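Local coordinates for protein nitrite oxidoreductase subunit A (Kuenenia stuttgartiensis, PDB 7B04) that forms the NarG-like molybdopterin oxidoreductase subunit of its complex, carrying a molybdenum atom, two MD1 molecules and an iron/sulfur cluster, at residues 278-290 and 821-833. Residues are numbered along the deposited sequence; the frame is centred on the assembly and turned at random.
Sequences PGHPFSHGLQTSD and FYTPTGRLQAYND
The C-terminal end of the short helix 280-283 docks on the turn-containing loop that joins helices 812-816 and 835-840, S283 and H284 offering their carbonyls to Q829 and Y822. S283 O receives the N-H of Q829 in its carbonyl plane, on a lone pair (2.8 Å, 155° at the hydrogen); L828 CA adds a CA-H...O contact to the same oxygen. One residue on, H284 O takes a weak bond from Y822 N at 3.1 Å. Between the two bonds sits the methyl of T823, CG2, 3.4 Å from both S283 O and H284 C. T823 holds OG1 between its backbone N and carbonyl carbon (chi1 53°), which directs this hydroxyl back into its own loop, where it donates to R827 O, and leaves CG2 facing the helix end. The chain leaves helical geometry at H284 and turns at G285, whose phi is positive; G285 CA lies 3.2 Å from Y822 O in a nearly straight CA-H...O contact. In this buried join, a piece of the molybdopterin oxidoreductase family region meets a loop more than 500 residues later. F282 and N832 cross at about a right angle: ND2 comes to the ring edge, in plane, 3.6 Å from CD1, with ring and amide planes 89° apart. At the other end L286 and Y822 run side by side, CD1 of the leucine 3.8 Å from CE2 of the tyrosine, and S409 of the neighbouring subunit B packs on both. R540 of helix 535-541 touches S283 and N832.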
ATOM      1  N   PRO B 278      -4.426  -3.392 -25.588  1.00 43.15           N
ATOM      2  CA  PRO B 278      -4.196  -3.848 -26.970  1.00 39.51           C
ATOM      3  C   PRO B 278      -5.085  -3.190 -28.010  1.00 38.01           C
ATOM      4  O   PRO B 278      -4.706  -3.146 -29.186  1.00 44.66           O
ATOM      5  CB  PRO B 278      -4.475  -5.355 -26.886  1.00 38.56           C
ATOM      6  CG  PRO B 278      -4.317  -5.667 -25.408  1.00 41.27           C
ATOM      7  CD  PRO B 278      -4.906  -4.496 -24.735  1.00 39.49           C
ATOM      8  N   GLY B 279      -6.249  -2.676 -27.614  1.00 36.66           N
ATOM      9  CA  GLY B 279      -7.140  -2.050 -28.579  1.00 41.84           C
ATOM     10  C   GLY B 279      -6.665  -0.695 -29.052  1.00 45.70           C
ATOM     11  O   GLY B 279      -7.113  -0.229 -30.100  1.00 49.99           O
ATOM     12  N   HIS B 280      -5.765  -0.055 -28.302  1.00 42.87           N
ATOM     13  CA  HIS B 280      -5.328   1.293 -28.655  1.00 43.29           C
ATOM     14  C   HIS B 280      -4.603   1.375 -29.996  1.00 42.47           C
ATOM     15  O   HIS B 280      -4.902   2.306 -30.766  1.00 41.46           O
ATOM     16  CB  HIS B 280      -4.462   1.856 -27.524  1.00 46.41           C
ATOM     17  CG  HIS B 280      -5.246   2.284 -26.324  1.00 45.00           C
ATOM     18  ND1 HIS B 280      -4.658   2.826 -25.202  1.00 40.26           N
ATOM     19  CD2 HIS B 280      -6.576   2.247 -26.071  1.00 44.07           C
ATOM     20  CE1 HIS B 280      -5.592   3.109 -24.312  1.00 39.06           C
ATOM     21  NE2 HIS B 280      -6.764   2.765 -24.814  1.00 41.67           N
ATOM     22  N   PRO B 281      -3.670   0.481 -30.348  1.00 44.11           N
ATOM     23  CA  PRO B 281      -3.117   0.522 -31.713  1.00 43.78           C
ATOM     24  C   PRO B 281      -4.163   0.320 -32.795  1.00 42.47           C
ATOM     25  O   PRO B 281      -3.954   0.768 -33.929  1.00 45.52           O
ATOM     26  CB  PRO B 281      -2.082  -0.612 -31.712  1.00 47.80           C
ATOM     27  CG  PRO B 281      -1.697  -0.760 -30.288  1.00 48.59           C
ATOM     28  CD  PRO B 281      -2.951  -0.496 -29.508  1.00 42.22           C
ATOM     29  N   PHE B 282      -5.279  -0.341 -32.483  1.00 42.21           N
ATOM     30  CA  PHE B 282      -6.337  -0.535 -33.468  1.00 45.27           C
ATOM     31  C   PHE B 282      -7.251   0.681 -33.558  1.00 44.05           C
ATOM     32  O   PHE B 282      -7.680   1.058 -34.654  1.00 46.07           O
ATOM     33  CB  PHE B 282      -7.155  -1.781 -33.123  1.00 46.76           C
ATOM     34  CG  PHE B 282      -6.373  -3.062 -33.194  1.00 46.06           C
ATOM     35  CD1 PHE B 282      -6.156  -3.691 -34.408  1.00 46.56           C
ATOM     36  CD2 PHE B 282      -5.861  -3.640 -32.046  1.00 45.20           C
ATOM     37  CE1 PHE B 282      -5.440  -4.871 -34.474  1.00 45.18           C
ATOM     38  CE2 PHE B 282      -5.143  -4.819 -32.105  1.00 39.19           C
ATOM     39  CZ  PHE B 282      -4.933  -5.435 -33.321  1.00 43.86           C
ATOM     40  N   SER B 283      -7.559   1.306 -32.419  1.00 41.76           N
ATOM     41  CA  SER B 283      -8.549   2.377 -32.402  1.00 42.36           C
ATOM     42  C   SER B 283      -7.948   3.717 -32.815  1.00 40.37           C
ATOM     43  O   SER B 283      -8.557   4.455 -33.598  1.00 46.73           O
ATOM     44  CB  SER B 283      -9.182   2.483 -31.014  1.00 42.81           C
ATOM     45  OG  SER B 283      -9.895   1.302 -30.689  1.00 44.02           O
ATOM     46  N   HIS B 284      -6.761   4.050 -32.303  1.00 39.41           N
ATOM     47  CA  HIS B 284      -6.113   5.309 -32.646  1.00 38.11           C
ATOM     48  C   HIS B 284      -4.657   5.168 -33.067  1.00 38.22           C
ATOM     49  O   HIS B 284      -4.073   6.157 -33.520  1.00 43.90           O
ATOM     50  CB  HIS B 284      -6.200   6.299 -31.476  1.00 45.56           C
ATOM     51  CG  HIS B 284      -5.671   5.758 -30.186  1.00 47.91           C
ATOM     52  ND1 HIS B 284      -4.333   5.789 -29.859  1.00 50.87           N
ATOM     53  CD2 HIS B 284      -6.302   5.181 -29.136  1.00 36.20           C
ATOM     54  CE1 HIS B 284      -4.161   5.251 -28.665  1.00 48.66           C
ATOM     55  NE2 HIS B 284      -5.341   4.876 -28.204  1.00 37.21           N
ATOM     56  N   GLY B 285      -4.055   3.988 -32.935  1.00 41.71           N
ATOM     57  CA  GLY B 285      -2.716   3.770 -33.448  1.00 44.55           C
ATOM     58  C   GLY B 285      -1.590   4.324 -32.607  1.00 48.22           C
ATOM     59  O   GLY B 285      -0.487   4.521 -33.125  1.00 43.81           O
ATOM     60  N   LEU B 286      -1.828   4.575 -31.324  1.00 51.69           N
ATOM     61  CA  LEU B 286      -0.803   5.046 -30.408  1.00 45.25           C
ATOM     62  C   LEU B 286      -0.608   4.015 -29.307  1.00 45.44           C
ATOM     63  O   LEU B 286      -1.527   3.257 -28.980  1.00 42.86           O
ATOM     64  CB  LEU B 286      -1.176   6.405 -29.804  1.00 41.38           C
ATOM     65  CG  LEU B 286      -0.060   7.326 -29.311  1.00 43.93           C
ATOM     66  CD1 LEU B 286      -0.521   8.752 -29.454  1.00 41.20           C
ATOM     67  CD2 LEU B 286       0.313   7.041 -27.864  1.00 47.67           C
ATOM     68  N   GLN B 287       0.607   3.983 -28.754  1.00 40.69           N
ATOM     69  CA  GLN B 287       0.950   2.996 -27.734  1.00 44.24           C
ATOM     70  C   GLN B 287      -0.072   2.981 -26.601  1.00 48.53           C
ATOM     71  O   GLN B 287      -0.610   1.925 -26.248  1.00 49.05           O
ATOM     72  CB  GLN B 287       2.352   3.280 -27.192  1.00 42.25           C
ATOM     73  CG  GLN B 287       2.911   2.188 -26.298  1.00 41.52           C
ATOM     74  CD  GLN B 287       4.225   2.581 -25.651  1.00 42.05           C
ATOM     75  OE1 GLN B 287       4.624   3.745 -25.685  1.00 42.05           O
ATOM     76  NE2 GLN B 287       4.907   1.607 -25.059  1.00 44.52           N
ATOM     77  N   THR B 288      -0.357   4.147 -26.023  1.00 44.54           N
ATOM     78  CA  THR B 288      -1.263   4.222 -24.883  1.00 40.30           C
ATOM     79  C   THR B 288      -1.865   5.616 -24.815  1.00 37.68           C
ATOM     80  O   THR B 288      -1.144   6.611 -24.936  1.00 35.06           O
ATOM     81  CB  THR B 288      -0.543   3.884 -23.572  1.00 47.09           C
ATOM     82  OG1 THR B 288      -0.402   2.463 -23.455  1.00 52.50           O
ATOM     83  CG2 THR B 288      -1.334   4.399 -22.376  1.00 46.76           C
ATOM     84  N   SER B 289      -3.181   5.684 -24.625  1.00 45.49           N
ATOM     85  CA  SER B 289      -3.865   6.942 -24.354  1.00 44.45           C
ATOM     86  C   SER B 289      -4.008   7.104 -22.843  1.00 44.73           C
ATOM     87  O   SER B 289      -4.815   6.415 -22.213  1.00 46.91           O
ATOM     88  CB  SER B 289      -5.227   6.969 -25.041  1.00 46.94           C
ATOM     89  OG  SER B 289      -5.954   8.138 -24.703  1.00 46.97           O
ATOM     90  N   ASP B 290      -3.202   7.994 -22.260  1.00 45.84           N
ATOM     91  CA  ASP B 290      -3.272   8.318 -20.841  1.00 41.14           C
ATOM     92  C   ASP B 290      -3.117   9.827 -20.682  1.00 48.24           C
ATOM     93  O   ASP B 290      -2.880  10.548 -21.655  1.00 50.73           O
ATOM     94  CB  ASP B 290      -2.218   7.544 -20.040  1.00 37.27           C
ATOM     95  CG  ASP B 290      -0.818   7.735 -20.581  1.00 45.74           C
ATOM     96  OD1 ASP B 290      -0.654   8.436 -21.603  1.00 42.74           O
ATOM     97  OD2 ASP B 290       0.123   7.176 -19.982  1.00 54.59           O
ATOM     98  N   PHE B 821      -5.120  11.056 -36.844  1.00 50.00           N
ATOM     99  CA  PHE B 821      -4.682  10.076 -35.864  1.00 42.61           C
ATOM    100  C   PHE B 821      -3.662   9.133 -36.499  1.00 41.60           C
ATOM    101  O   PHE B 821      -3.287   9.276 -37.666  1.00 52.77           O
ATOM    102  CB  PHE B 821      -5.877   9.298 -35.313  1.00 39.42           C
ATOM    103  CG  PHE B 821      -6.856  10.144 -34.547  1.00 49.40           C
ATOM    104  CD1 PHE B 821      -6.636  10.447 -33.213  1.00 49.93           C
ATOM    105  CD2 PHE B 821      -7.999  10.633 -35.159  1.00 53.58           C
ATOM    106  CE1 PHE B 821      -7.537  11.223 -32.505  1.00 46.24           C
ATOM    107  CE2 PHE B 821      -8.902  11.409 -34.457  1.00 47.49           C
ATOM    108  CZ  PHE B 821      -8.671  11.705 -33.129  1.00 43.07           C
ATOM    109  N   TYR B 822      -3.201   8.150 -35.727  1.00 42.37           N
ATOM    110  CA  TYR B 822      -2.154   7.232 -36.178  1.00 47.28           C
ATOM    111  C   TYR B 822      -2.725   5.886 -36.608  1.00 49.68           C
ATOM    112  O   TYR B 822      -2.132   4.832 -36.360  1.00 50.22           O
ATOM    113  CB  TYR B 822      -1.107   7.050 -35.082  1.00 43.08           C
ATOM    114  CG  TYR B 822      -0.506   8.350 -34.592  1.00 45.30           C
ATOM    115  CD1 TYR B 822       0.494   8.992 -35.313  1.00 46.52           C
ATOM    116  CD2 TYR B 822      -0.944   8.940 -33.414  1.00 42.54           C
ATOM    117  CE1 TYR B 822       1.044  10.181 -34.871  1.00 41.54           C
ATOM    118  CE2 TYR B 822      -0.401  10.130 -32.964  1.00 39.82           C
ATOM    119  CZ  TYR B 822       0.592  10.745 -33.696  1.00 42.44           C
ATOM    120  OH  TYR B 822       1.137  11.930 -33.253  1.00 51.88           O
ATOM    121  N   THR B 823      -3.877   5.906 -37.259  1.00 47.80           N
ATOM    122  CA  THR B 823      -4.539   4.745 -37.833  1.00 48.18           C
ATOM    123  C   THR B 823      -4.306   4.686 -39.333  1.00 53.08           C
ATOM    124  O   THR B 823      -3.758   5.618 -39.928  1.00 51.95           O
ATOM    125  CB  THR B 823      -6.039   4.802 -37.536  1.00 44.25           C
ATOM    126  OG1 THR B 823      -6.567   6.062 -37.970  1.00 46.23           O
ATOM    127  CG2 THR B 823      -6.283   4.640 -36.058  1.00 42.64           C
ATOM    128  N   PRO B 824      -4.678   3.581 -39.984  1.00 56.33           N
ATOM    129  CA  PRO B 824      -4.701   3.592 -41.456  1.00 53.60           C
ATOM    130  C   PRO B 824      -5.595   4.675 -42.040  1.00 55.38           C
ATOM    131  O   PRO B 824      -5.276   5.217 -43.105  1.00 61.78           O
ATOM    132  CB  PRO B 824      -5.211   2.188 -41.804  1.00 53.85           C
ATOM    133  CG  PRO B 824      -4.747   1.347 -40.672  1.00 52.49           C
ATOM    134  CD  PRO B 824      -4.846   2.217 -39.447  1.00 56.86           C
ATOM    135  N   THR B 825      -6.696   5.019 -41.374  1.00 56.35           N
ATOM    136  CA  THR B 825      -7.594   6.060 -41.863  1.00 53.37           C
ATOM    137  C   THR B 825      -7.293   7.443 -41.302  1.00 50.38           C
ATOM    138  O   THR B 825      -7.891   8.420 -41.763  1.00 54.89           O
ATOM    139  CB  THR B 825      -9.053   5.710 -41.539  1.00 55.26           C
ATOM    140  OG1 THR B 825      -9.242   5.691 -40.118  1.00 48.28           O
ATOM    141  CG2 THR B 825      -9.430   4.356 -42.125  1.00 57.64           C
ATOM    142  N   GLY B 826      -6.390   7.559 -40.334  1.00 52.56           N
ATOM    143  CA  GLY B 826      -6.210   8.839 -39.678  1.00 56.49           C
ATOM    144  C   GLY B 826      -7.373   9.232 -38.802  1.00 49.95           C
ATOM    145  O   GLY B 826      -7.520  10.411 -38.467  1.00 50.20           O
ATOM    146  N   ARG B 827      -8.211   8.264 -38.431  1.00 50.54           N
ATOM    147  CA  ARG B 827      -9.435   8.507 -37.686  1.00 55.78           C
ATOM    148  C   ARG B 827      -9.576   7.456 -36.601  1.00 50.35           C
ATOM    149  O   ARG B 827      -8.932   6.403 -36.635  1.00 52.33           O
ATOM    150  CB  ARG B 827     -10.661   8.470 -38.598  1.00 51.11           C
ATOM    151  CG  ARG B 827     -10.768   9.634 -39.549  1.00 56.70           C
ATOM    152  CD  ARG B 827     -11.727   9.302 -40.673  1.00 53.73           C
ATOM    153  NE  ARG B 827     -12.024  10.472 -41.487  1.00 49.44           N
ATOM    154  CZ  ARG B 827     -13.113  11.216 -41.343  1.00 48.89           C
ATOM    155  NH1 ARG B 827     -13.304  12.264 -42.125  1.00 53.17           N
ATOM    156  NH2 ARG B 827     -14.011  10.914 -40.416  1.00 50.65           N
ATOM    157  N   LEU B 828     -10.402   7.775 -35.617  1.00 41.95           N
ATOM    158  CA  LEU B 828     -10.662   6.796 -34.551  1.00 52.86           C
ATOM    159  C   LEU B 828     -11.366   5.640 -35.244  1.00 51.69           C
ATOM    160  O   LEU B 828     -12.348   5.914 -35.888  1.00 53.03           O
ATOM    161  CB  LEU B 828     -11.590   7.461 -33.536  1.00 56.99           C
ATOM    162  CG  LEU B 828     -11.026   8.686 -32.830  1.00 53.54           C
ATOM    163  CD1 LEU B 828     -12.076   9.330 -31.960  1.00 42.86           C
ATOM    164  CD2 LEU B 828      -9.817   8.323 -31.999  1.00 49.18           C
ATOM    165  N   GLN B 829     -10.945   4.401 -35.018  1.00 44.78           N
ATOM    166  CA  GLN B 829     -11.559   3.285 -35.767  1.00 44.62           C
ATOM    167  C   GLN B 829     -12.401   2.363 -34.888  1.00 43.98           C
ATOM    168  O   GLN B 829     -11.931   1.923 -33.867  1.00 40.90           O
ATOM    169  CB  GLN B 829     -10.472   2.506 -36.501  1.00 43.25           C
ATOM    170  CG  GLN B 829      -9.439   3.387 -37.167  1.00 46.32           C
ATOM    171  CD  GLN B 829      -8.886   2.799 -38.438  1.00 52.09           C
ATOM    172  OE1 GLN B 829      -8.411   3.500 -39.316  1.00 49.82           O
ATOM    173  NE2 GLN B 829      -8.949   1.496 -38.553  1.00 53.38           N
ATOM    174  N   ALA B 830     -13.630   2.116 -35.319  1.00 45.97           N
ATOM    175  CA  ALA B 830     -14.547   1.151 -34.682  1.00 45.92           C
ATOM    176  C   ALA B 830     -14.538  -0.147 -35.482  1.00 48.01           C
ATOM    177  O   ALA B 830     -15.291  -1.032 -35.123  1.00 47.70           O
ATOM    178  CB  ALA B 830     -15.913   1.751 -34.575  1.00 46.81           C
ATOM    179  N   TYR B 831     -13.774  -0.188 -36.571  1.00 51.42           N
ATOM    180  CA  TYR B 831     -13.716  -1.327 -37.514  1.00 54.22           C
ATOM    181  C   TYR B 831     -12.270  -1.561 -37.944  1.00 53.91           C
ATOM    182  O   TYR B 831     -11.548  -0.589 -38.059  1.00 54.76           O
ATOM    183  CB  TYR B 831     -14.535  -0.993 -38.760  1.00 61.26           C
ATOM    184  CG  TYR B 831     -14.896  -2.200 -39.579  1.00 62.59           C
ATOM    185  CD1 TYR B 831     -15.804  -3.123 -39.106  1.00 58.79           C
ATOM    186  CD2 TYR B 831     -14.307  -2.439 -40.801  1.00 58.53           C
ATOM    187  CE1 TYR B 831     -16.129  -4.251 -39.827  1.00 55.23           C
ATOM    188  CE2 TYR B 831     -14.616  -3.570 -41.529  1.00 64.30           C
ATOM    189  CZ  TYR B 831     -15.533  -4.473 -41.043  1.00 61.12           C
ATOM    190  OH  TYR B 831     -15.838  -5.599 -41.729  1.00 55.74           O
ATOM    191  N   ASN B 832     -11.871  -2.816 -38.153  1.00 51.74           N
ATOM    192  CA  ASN B 832     -10.494  -3.137 -38.617  1.00 57.78           C
ATOM    193  C   ASN B 832     -10.605  -4.098 -39.811  1.00 55.41           C
ATOM    194  O   ASN B 832     -11.122  -5.181 -39.618  1.00 47.20           O
ATOM    195  CB  ASN B 832      -9.609  -3.595 -37.455  1.00 54.43           C
ATOM    196  CG  ASN B 832      -9.151  -2.476 -36.543  1.00 51.82           C
ATOM    197  OD1 ASN B 832      -9.795  -2.153 -35.562  1.00 48.74           O
ATOM    198  ND2 ASN B 832      -8.019  -1.883 -36.840  1.00 55.33           N
ATOM    199  N   ASP B 833     -10.079  -3.725 -40.983  1.00 59.60           N
ATOM    200  CA  ASP B 833     -10.266  -4.545 -42.175  1.00 57.11           C
ATOM    201  C   ASP B 833      -9.049  -5.401 -42.509  1.00 58.88           C
ATOM    202  O   ASP B 833      -9.033  -6.038 -43.566  1.00 62.19           O
ATOM    203  CB  ASP B 833     -10.641  -3.673 -43.379  1.00 57.08           C
ATOM    204  CG  ASP B 833      -9.568  -2.661 -43.735  1.00 65.38           C
ATOM    205  OD1 ASP B 833      -8.574  -2.544 -42.987  1.00 72.07           O
ATOM    206  OD2 ASP B 833      -9.723  -1.979 -44.771  1.00 56.10           O
TER